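PDB 3TS7: geranyltranstransferase from Methylococcus capsulatus, which probably catalyses the magnesium-dependent condensation of isopentenyl diphosphate with geranyl diphosphate to give farnesyl diphosphate. Local coordinates for residues B[182-187]-B[224-229]; B[215-220]-B[278-283]. All blocks are in the same frame, centred on the assembly; numbering follows the deposited sequence.

Contact 1: residues B[182-187]-B[224-229]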
ATOM      1  N   ASN B 182       6.865 -22.653   1.465  1.00 40.31           N
ATOM      2  CA  ASN B 182       6.841 -21.524   0.516  1.00 45.97           C
ATOM      3  C   ASN B 182       5.709 -20.529   0.753  1.00 45.70           C
ATOM      4  O   ASN B 182       5.889 -19.309   0.656  1.00 44.98           O
ATOM      5  CB  ASN B 182       6.776 -22.025  -0.933  1.00 46.80           C
ATOM      6  CG  ASN B 182       6.473 -20.899  -1.930  1.00 42.99           C
ATOM      7  OD1 ASN B 182       7.356 -20.127  -2.285  1.00 42.84           O
ATOM      8  ND2 ASN B 182       5.228 -20.817  -2.382  1.00 44.36           N
ATOM      9  N   MET B 183       4.540 -21.079   1.034  1.00 43.08           N
ATOM     10  CA  MET B 183       3.380 -20.326   1.391  1.00 43.08           C
ATOM     11  C   MET B 183       3.611 -19.498   2.658  1.00 44.81           C
ATOM     12  O   MET B 183       3.292 -18.301   2.691  1.00 38.56           O
ATOM     13  CB  MET B 183       2.253 -21.306   1.643  1.00 40.84           C
ATOM     14  CG  MET B 183       0.912 -20.702   1.653  1.00 41.65           C
ATOM     15  SD  MET B 183       0.095 -21.218   3.125  1.00 75.34           S
ATOM     16  CE  MET B 183       0.360 -19.744   4.032  1.00 33.61           C
ATOM     17  N   HIS B 184       4.150 -20.135   3.696  1.00 38.70           N
ATOM     18  CA  HIS B 184       4.416 -19.439   4.958  1.00 35.87           C
ATOM     19  C   HIS B 184       5.516 -18.378   4.860  1.00 35.00           C
ATOM     20  O   HIS B 184       5.409 -17.320   5.491  1.00 34.93           O
ATOM     21  CB  HIS B 184       4.742 -20.429   6.080  1.00 35.69           C
ATOM     22  CG  HIS B 184       3.542 -21.088   6.675  1.00 38.94           C
ATOM     23  ND1 HIS B 184       2.504 -20.377   7.245  1.00 39.51           N
ATOM     24  CD2 HIS B 184       3.219 -22.399   6.814  1.00 34.31           C
ATOM     25  CE1 HIS B 184       1.591 -21.215   7.701  1.00 37.09           C
ATOM     26  NE2 HIS B 184       2.002 -22.448   7.455  1.00 40.14           N
ATOM     27  N   ILE B 185       6.542 -18.676   4.061  1.00 33.39           N
ATOM     28  CA  ILE B 185       7.662 -17.771   3.751  1.00 37.63           C
ATOM     29  C   ILE B 185       7.137 -16.495   3.077  1.00 39.22           C
ATOM     30  O   ILE B 185       7.550 -15.382   3.425  1.00 35.06           O
ATOM     31  CB  ILE B 185       8.727 -18.487   2.880  1.00 32.39           C
ATOM     32  CG1 ILE B 185       9.560 -19.450   3.737  1.00 47.61           C
ATOM     33  CG2 ILE B 185       9.716 -17.518   2.209  1.00 39.87           C
ATOM     34  CD1 ILE B 185      10.281 -20.564   2.928  1.00 44.84           C
ATOM     35  N   ARG B 186       6.183 -16.657   2.161  1.00 35.59           N
ATOM     36  CA  ARG B 186       5.606 -15.504   1.485  1.00 37.24           C
ATOM     37  C   ARG B 186       4.611 -14.748   2.367  1.00 37.47           C
ATOM     38  O   ARG B 186       4.758 -13.519   2.546  1.00 36.48           O
ATOM     39  CB  ARG B 186       4.986 -15.904   0.139  1.00 31.99           C
ATOM     40  CG  ARG B 186       5.978 -16.331  -0.923  1.00 33.19           C
ATOM     41  CD  ARG B 186       5.245 -17.231  -1.926  1.00 45.07           C
ATOM     42  NE  ARG B 186       6.064 -17.621  -3.069  1.00 47.00           N
ATOM     43  CZ  ARG B 186       6.086 -16.980  -4.236  1.00 68.07           C
ATOM     44  NH1 ARG B 186       5.332 -15.890  -4.432  1.00 48.78           N
ATOM     45  NH2 ARG B 186       6.868 -17.430  -5.210  1.00 57.18           N
ATOM     46  N   LYS B 187       3.646 -15.476   2.940  1.00 35.43           N
ATOM     47  CA  LYS B 187       2.547 -14.884   3.721  0.50 33.76           C
ATOM     48  C   LYS B 187       2.998 -14.144   4.982  1.00 38.34           C
ATOM     49  O   LYS B 187       2.436 -13.104   5.331  1.00 36.03           O
ATOM     50  CB  LYS B 187       1.494 -15.945   4.093  0.50 29.86           C
ATOM     51  CG  LYS B 187       0.390 -15.462   5.068  0.50 36.09           C
ATOM     52  CD  LYS B 187      -0.912 -16.242   4.935  0.50 33.64           C
ATOM     53  CE  LYS B 187      -1.843 -15.983   6.123  0.50 42.15           C
ATOM     54  NZ  LYS B 187      -2.656 -14.740   5.977  0.50 36.20           N
ATOM     55  N   ALA B 224       9.849 -21.331  12.001  1.00 37.27           N
ATOM     56  CA  ALA B 224       9.747 -22.073  13.247  1.00 34.37           C
ATOM     57  C   ALA B 224       8.498 -21.734  14.063  1.00 36.86           C
ATOM     58  O   ALA B 224       7.849 -22.632  14.576  1.00 35.86           O
ATOM     59  CB  ALA B 224      11.024 -21.881  14.094  1.00 35.95           C
ATOM     60  N   PHE B 225       8.129 -20.456  14.171  1.00 34.94           N
ATOM     61  CA  PHE B 225       6.996 -20.115  15.062  1.00 32.50           C
ATOM     62  C   PHE B 225       5.628 -20.571  14.533  1.00 34.79           C
ATOM     63  O   PHE B 225       4.713 -20.921  15.303  1.00 36.18           O
ATOM     64  CB  PHE B 225       7.015 -18.627  15.503  1.00 34.71           C
ATOM     65  CG  PHE B 225       6.144 -17.702  14.680  1.00 34.52           C
ATOM     66  CD1 PHE B 225       4.813 -17.482  15.027  1.00 39.89           C
ATOM     67  CD2 PHE B 225       6.664 -17.015  13.597  1.00 47.94           C
ATOM     68  CE1 PHE B 225       3.995 -16.613  14.280  1.00 45.77           C
ATOM     69  CE2 PHE B 225       5.853 -16.140  12.841  1.00 48.96           C
ATOM     70  CZ  PHE B 225       4.526 -15.942  13.185  1.00 44.49           C
ATOM     71  N   GLN B 226       5.496 -20.581  13.218  1.00 34.56           N
ATOM     72  CA  GLN B 226       4.269 -21.086  12.624  1.00 41.52           C
ATOM     73  C   GLN B 226       4.177 -22.616  12.688  1.00 37.36           C
ATOM     74  O   GLN B 226       3.090 -23.147  12.862  1.00 40.18           O
ATOM     75  CB  GLN B 226       4.097 -20.552  11.224  1.00 42.01           C
ATOM     76  CG  GLN B 226       3.748 -19.083  11.238  1.00 45.49           C
ATOM     77  CD  GLN B 226       3.513 -18.564   9.866  1.00 57.54           C
ATOM     78  OE1 GLN B 226       4.375 -18.661   8.995  1.00 68.27           O
ATOM     79  NE2 GLN B 226       2.334 -18.016   9.647  1.00 73.65           N
ATOM     80  N   ILE B 227       5.317 -23.302  12.590  1.00 40.08           N
ATOM     81  CA  ILE B 227       5.358 -24.744  12.854  1.00 39.15           C
ATOM     82  C   ILE B 227       4.861 -24.971  14.286  1.00 37.67           C
ATOM     83  O   ILE B 227       3.980 -25.800  14.521  1.00 42.70           O
ATOM     84  CB  ILE B 227       6.763 -25.360  12.669  1.00 38.25           C
ATOM     85  CG1 ILE B 227       7.223 -25.251  11.216  1.00 36.62           C
ATOM     86  CG2 ILE B 227       6.748 -26.853  13.090  1.00 43.03           C
ATOM     87  CD1 ILE B 227       8.716 -25.544  11.004  1.00 35.78           C
ATOM     88  N   GLN B 228       5.385 -24.187  15.230  1.00 42.95           N
ATOM     89  CA  GLN B 228       4.944 -24.266  16.628  1.00 37.94           C
ATOM     90  C   GLN B 228       3.467 -23.900  16.875  1.00 42.76           C
ATOM     91  O   GLN B 228       2.811 -24.516  17.728  1.00 45.13           O
ATOM     92  CB  GLN B 228       5.899 -23.502  17.565  1.00 40.08           C
ATOM     93  CG  GLN B 228       5.645 -23.710  19.068  1.00 43.75           C
ATOM     94  CD  GLN B 228       5.965 -25.116  19.559  1.00 54.99           C
ATOM     95  OE1 GLN B 228       6.772 -25.829  18.967  1.00 48.98           O
ATOM     96  NE2 GLN B 228       5.331 -25.515  20.657  1.00 59.61           N
ATOM     97  N   ASP B 229       2.948 -22.919  16.134  1.00 44.65           N
ATOM     98  CA  ASP B 229       1.506 -22.641  16.130  1.00 48.87           C
ATOM     99  C   ASP B 229       0.699 -23.893  15.796  1.00 48.44           C
ATOM    100  O   ASP B 229      -0.292 -24.187  16.460  1.00 46.99           O
ATOM    101  CB  ASP B 229       1.145 -21.534  15.130  1.00 47.60           C
ATOM    102  CG  ASP B 229       1.389 -20.129  15.679  1.00 51.00           C
ATOM    103  OD1 ASP B 229       1.345 -19.165  14.879  1.00 56.67           O
ATOM    104  OD2 ASP B 229       1.625 -19.986  16.899  1.00 51.54           O
TER
HETATM  105  O   HOH W   1       1.738 -17.917   6.970  1.00 42.30           O

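Contact 2: residues B[215-220]-B[278-283]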
ATOM      1  N   ASP B 215      19.133 -11.797   8.174  1.00 27.29           N
ATOM      2  CA  ASP B 215      18.052 -12.308   7.304  1.00 29.80           C
ATOM      3  C   ASP B 215      17.783 -13.808   7.501  1.00 28.56           C
ATOM      4  O   ASP B 215      16.618 -14.222   7.652  1.00 38.26           O
ATOM      5  CB  ASP B 215      18.345 -12.029   5.834  1.00 30.63           C
ATOM      6  CG  ASP B 215      17.194 -12.459   4.947  1.00 35.96           C
ATOM      7  OD1 ASP B 215      16.068 -11.920   5.100  1.00 30.55           O
ATOM      8  OD2 ASP B 215      17.401 -13.364   4.137  1.00 35.66           O
ATOM      9  N   HIS B 216      18.846 -14.617   7.530  1.00 30.68           N
ATOM     10  CA  HIS B 216      18.680 -16.062   7.851  1.00 27.96           C
ATOM     11  C   HIS B 216      18.103 -16.302   9.234  1.00 26.69           C
ATOM     12  O   HIS B 216      17.235 -17.164   9.399  1.00 32.67           O
ATOM     13  CB  HIS B 216      19.980 -16.862   7.637  1.00 33.09           C
ATOM     14  CG  HIS B 216      19.740 -18.330   7.442  1.00 51.57           C
ATOM     15  ND1 HIS B 216      19.042 -18.830   6.362  1.00 62.79           N
ATOM     16  CD2 HIS B 216      20.073 -19.402   8.200  1.00 51.17           C
ATOM     17  CE1 HIS B 216      18.962 -20.146   6.460  1.00 55.96           C
ATOM     18  NE2 HIS B 216      19.584 -20.519   7.564  1.00 47.93           N
ATOM     19  N   TYR B 217      18.536 -15.516  10.231  1.00 29.02           N
ATOM     20  CA  TYR B 217      17.913 -15.546  11.563  1.00 27.92           C
ATOM     21  C   TYR B 217      16.409 -15.271  11.447  1.00 31.68           C
ATOM     22  O   TYR B 217      15.568 -15.970  12.055  1.00 31.89           O
ATOM     23  CB  TYR B 217      18.593 -14.508  12.498  1.00 25.70           C
ATOM     24  CG  TYR B 217      17.847 -14.201  13.761  1.00 33.44           C
ATOM     25  CD1 TYR B 217      18.045 -14.964  14.920  1.00 33.57           C
ATOM     26  CD2 TYR B 217      16.937 -13.149  13.817  1.00 29.81           C
ATOM     27  CE1 TYR B 217      17.351 -14.684  16.080  1.00 29.50           C
ATOM     28  CE2 TYR B 217      16.245 -12.862  14.973  1.00 38.94           C
ATOM     29  CZ  TYR B 217      16.461 -13.621  16.106  1.00 37.90           C
ATOM     30  OH  TYR B 217      15.759 -13.338  17.255  1.00 34.64           O
ATOM     31  N   ALA B 218      16.081 -14.225  10.687  1.00 28.68           N
ATOM     32  CA  ALA B 218      14.688 -13.789  10.511  1.00 31.70           C
ATOM     33  C   ALA B 218      13.831 -14.867   9.821  1.00 26.78           C
ATOM     34  O   ALA B 218      12.734 -15.215  10.309  1.00 29.35           O
ATOM     35  CB  ALA B 218      14.657 -12.455   9.725  1.00 30.59           C
ATOM     36  N   LYS B 219      14.381 -15.429   8.751  1.00 28.19           N
ATOM     37  CA  LYS B 219      13.729 -16.506   7.974  1.00 30.51           C
ATOM     38  C   LYS B 219      13.446 -17.741   8.836  1.00 34.17           C
ATOM     39  O   LYS B 219      12.326 -18.279   8.831  1.00 31.68           O
ATOM     40  CB  LYS B 219      14.591 -16.890   6.765  1.00 31.76           C
ATOM     41  CG  LYS B 219      13.972 -18.006   5.909  1.00 35.73           C
ATOM     42  CD  LYS B 219      14.823 -18.338   4.714  1.00 45.16           C
ATOM     43  CE  LYS B 219      14.077 -19.268   3.751  1.00 42.85           C
ATOM     44  NZ  LYS B 219      14.909 -19.515   2.548  1.00 46.39           N
ATOM     45  N   CYS B 220      14.455 -18.151   9.616  1.00 34.98           N
ATOM     46  CA  CYS B 220      14.335 -19.331  10.480  1.00 29.45           C
ATOM     47  C   CYS B 220      13.353 -19.115  11.628  1.00 29.57           C
ATOM     48  O   CYS B 220      12.550 -19.996  11.908  1.00 34.71           O
ATOM     49  CB  CYS B 220      15.718 -19.799  10.980  1.00 28.36           C
ATOM     50  SG  CYS B 220      16.826 -20.335   9.680  1.00 39.07           S
ATOM     51  N   GLU B 278      22.486 -20.250  15.212  1.00 32.18           N
ATOM     52  CA  GLU B 278      23.768 -20.365  14.509  1.00 31.09           C
ATOM     53  C   GLU B 278      24.054 -19.199  13.548  1.00 37.19           C
ATOM     54  O   GLU B 278      25.211 -18.867  13.326  1.00 31.63           O
ATOM     55  CB  GLU B 278      23.863 -21.680  13.746  1.00 36.24           C
ATOM     56  CG  GLU B 278      25.287 -22.045  13.273  1.00 44.59           C
ATOM     57  CD  GLU B 278      26.348 -22.093  14.409  1.00 54.84           C
ATOM     58  OE1 GLU B 278      27.531 -21.846  14.110  1.00 61.56           O
ATOM     59  OE2 GLU B 278      26.029 -22.385  15.588  1.00 53.15           O
ATOM     60  N   SER B 279      22.993 -18.612  12.977  1.00 31.71           N
ATOM     61  CA  SER B 279      23.073 -17.381  12.189  1.00 34.10           C
ATOM     62  C   SER B 279      23.720 -16.235  12.977  1.00 31.41           C
ATOM     63  O   SER B 279      24.343 -15.360  12.402  1.00 37.85           O
ATOM     64  CB  SER B 279      21.652 -16.909  11.770  1.00 28.67           C
ATOM     65  OG  SER B 279      20.980 -17.888  10.989  1.00 42.21           O
ATOM     66  N   LEU B 280      23.527 -16.228  14.283  1.00 29.81           N
ATOM     67  CA  LEU B 280      24.070 -15.184  15.144  1.00 32.53           C
ATOM     68  C   LEU B 280      25.541 -15.374  15.585  1.00 36.18           C
ATOM     69  O   LEU B 280      26.067 -14.559  16.346  1.00 39.46           O
ATOM     70  CB  LEU B 280      23.157 -15.013  16.356  1.00 30.49           C
ATOM     71  CG  LEU B 280      21.679 -14.725  16.051  1.00 29.41           C
ATOM     72  CD1 LEU B 280      20.876 -14.774  17.326  1.00 28.81           C
ATOM     73  CD2 LEU B 280      21.484 -13.383  15.314  1.00 28.47           C
ATOM     74  N   ALA B 281      26.204 -16.416  15.084  1.00 35.57           N
ATOM     75  CA  ALA B 281      27.630 -16.681  15.400  1.00 38.46           C
ATOM     76  C   ALA B 281      28.584 -15.533  15.028  1.00 42.92           C
ATOM     77  O   ALA B 281      29.711 -15.446  15.536  1.00 39.31           O
ATOM     78  CB  ALA B 281      28.092 -17.997  14.717  1.00 41.18           C
ATOM     79  N   GLY B 282      28.140 -14.637  14.153  1.00 33.65           N
ATOM     80  CA  GLY B 282      28.955 -13.481  13.784  1.00 29.32           C
ATOM     81  C   GLY B 282      28.838 -12.337  14.780  1.00 31.37           C
ATOM     82  O   GLY B 282      29.459 -11.287  14.610  1.00 38.28           O
ATOM     83  N   PHE B 283      28.052 -12.538  15.822  1.00 33.20           N
ATOM     84  CA  PHE B 283      27.867 -11.528  16.852  1.00 33.56           C
ATOM     85  C   PHE B 283      28.215 -12.071  18.229  1.00 37.95           C
ATOM     86  O   PHE B 283      28.104 -13.269  18.473  1.00 38.30           O
ATOM     87  CB  PHE B 283      26.422 -11.057  16.850  1.00 31.82           C
ATOM     88  CG  PHE B 283      25.984 -10.467  15.535  1.00 30.79           C
ATOM     89  CD1 PHE B 283      25.369 -11.266  14.565  1.00 39.14           C
ATOM     90  CD2 PHE B 283      26.206  -9.124  15.261  1.00 38.52           C
ATOM     91  CE1 PHE B 283      24.980 -10.717  13.326  1.00 40.17           C
ATOM     92  CE2 PHE B 283      25.813  -8.569  14.041  1.00 41.47           C
ATOM     93  CZ  PHE B 283      25.209  -9.357  13.076  1.00 35.19           C
TER

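Contact 1: residues B[182-187]-B[224-229]
H184 and Q226 form a small polar contact, bridged by water, between helix 177-201 and helix 208-237 of the all-alpha isoprenoid synthase fold. The whole interface amounts to 120 Å², and these two residues supply almost all of it; their CA atoms lie 7.8 Å apart, so side chains rather than backbones meet. H184 keeps CG beside its backbone N (chi1 -79°), while the Q226 chain is extended beyond CG (chi2 -177°) and carries the amide across to the ND1 side of the imidazole. OE1 of Q226 comes within 3.1 Å of H184 ND1, and the amide and ring planes are turned 67° apart, which rules out a stack. The same ring has two apolar neighbours on opposite faces, both offset toward the rim: CE of M183 and CB of Q226. A water in the plane of the imidazole lies 2.6 Å from H184 ND1 and accepts a hydrogen bond of 2.7 Å from Q226 NE2, closing a one-water bridge between the two side chains that probably helps orient the amide. NE2 also makes a weak hydrogen bond to T188 OG1.

D229, salt-bridged to R300, begins the second aspartate-rich motif of the family, which in relatives binds the magnesium ions that hold the allylic diphosphate; K187 makes a weak, long ion pair with D90, in the first such motif. The contact is therefore probably near the active site. Beyond the pair, M183 and R186 pack on helix 160-168, R186 and N182 also reach M34 of the second subunit, and A224 and I227 lie against helix 262-279.

Contact 2: residues B[215-220]-B[278-283]
Y217 places its ring beside L280 with CG opposite the backbone N (chi1 166°), while L280 keeps CG beside its own backbone N (chi1 -55°), which brings both methyls to the tyrosine. The result is a mostly apolar contact in the all-alpha isoprenoid synthase fold, between helix 208-237 and residues 278-283, which run on from helix 262-279. It buries 184 Å², and the backbones come close, with the CA atoms of Y217 and S279 5.5 Å apart. L280 CD1 reaches Y217 CD1 at 3.7 Å, and its other methyl, CD2, is 3.8 Å from the same Y217 CD1, so both methyls meet that side of the ring, L280 CD1 also touching Y217 CE1, at an oblique approach. Y217 OH is hydrogen-bonded to L290 O, and L293 and A294 of helix 288-298 also pack on this ring, which ties that helix into the same core.

The small S279 side chain is consistent with the close approach: its CB lies 4.0 Å from Y217 CB. Its OG is hydrogen-bonded to A275 O in the preceding turn. At the margin, S279 OG sits near the plane of the H216 ring, 3.3 Å from the edge atom CD2.

Contacts 1 and 2 each place one segment on helix 208-237, their centres about 17 Å apart. Along the chain their segments alternate: 182-187, then 215-220, 224-229 and finally 278-283. The shared helix faces helix 177-201 in contact 1 and the end region of helix 262-279 in contact 2, linking three helices of the polyprenyl synthetase fold. The two contacts touch directly where I185 CD1 packs on K219 CE at 4.1 Å, and a salt bridge from D215 to R193 adds another tie to helix 177-201. Contact 1 is a polar surface contact bridged by one water, whereas contact 2 is largely buried and apolar, so one helix carries both kinds, the polar one near the aspartate-rich motif.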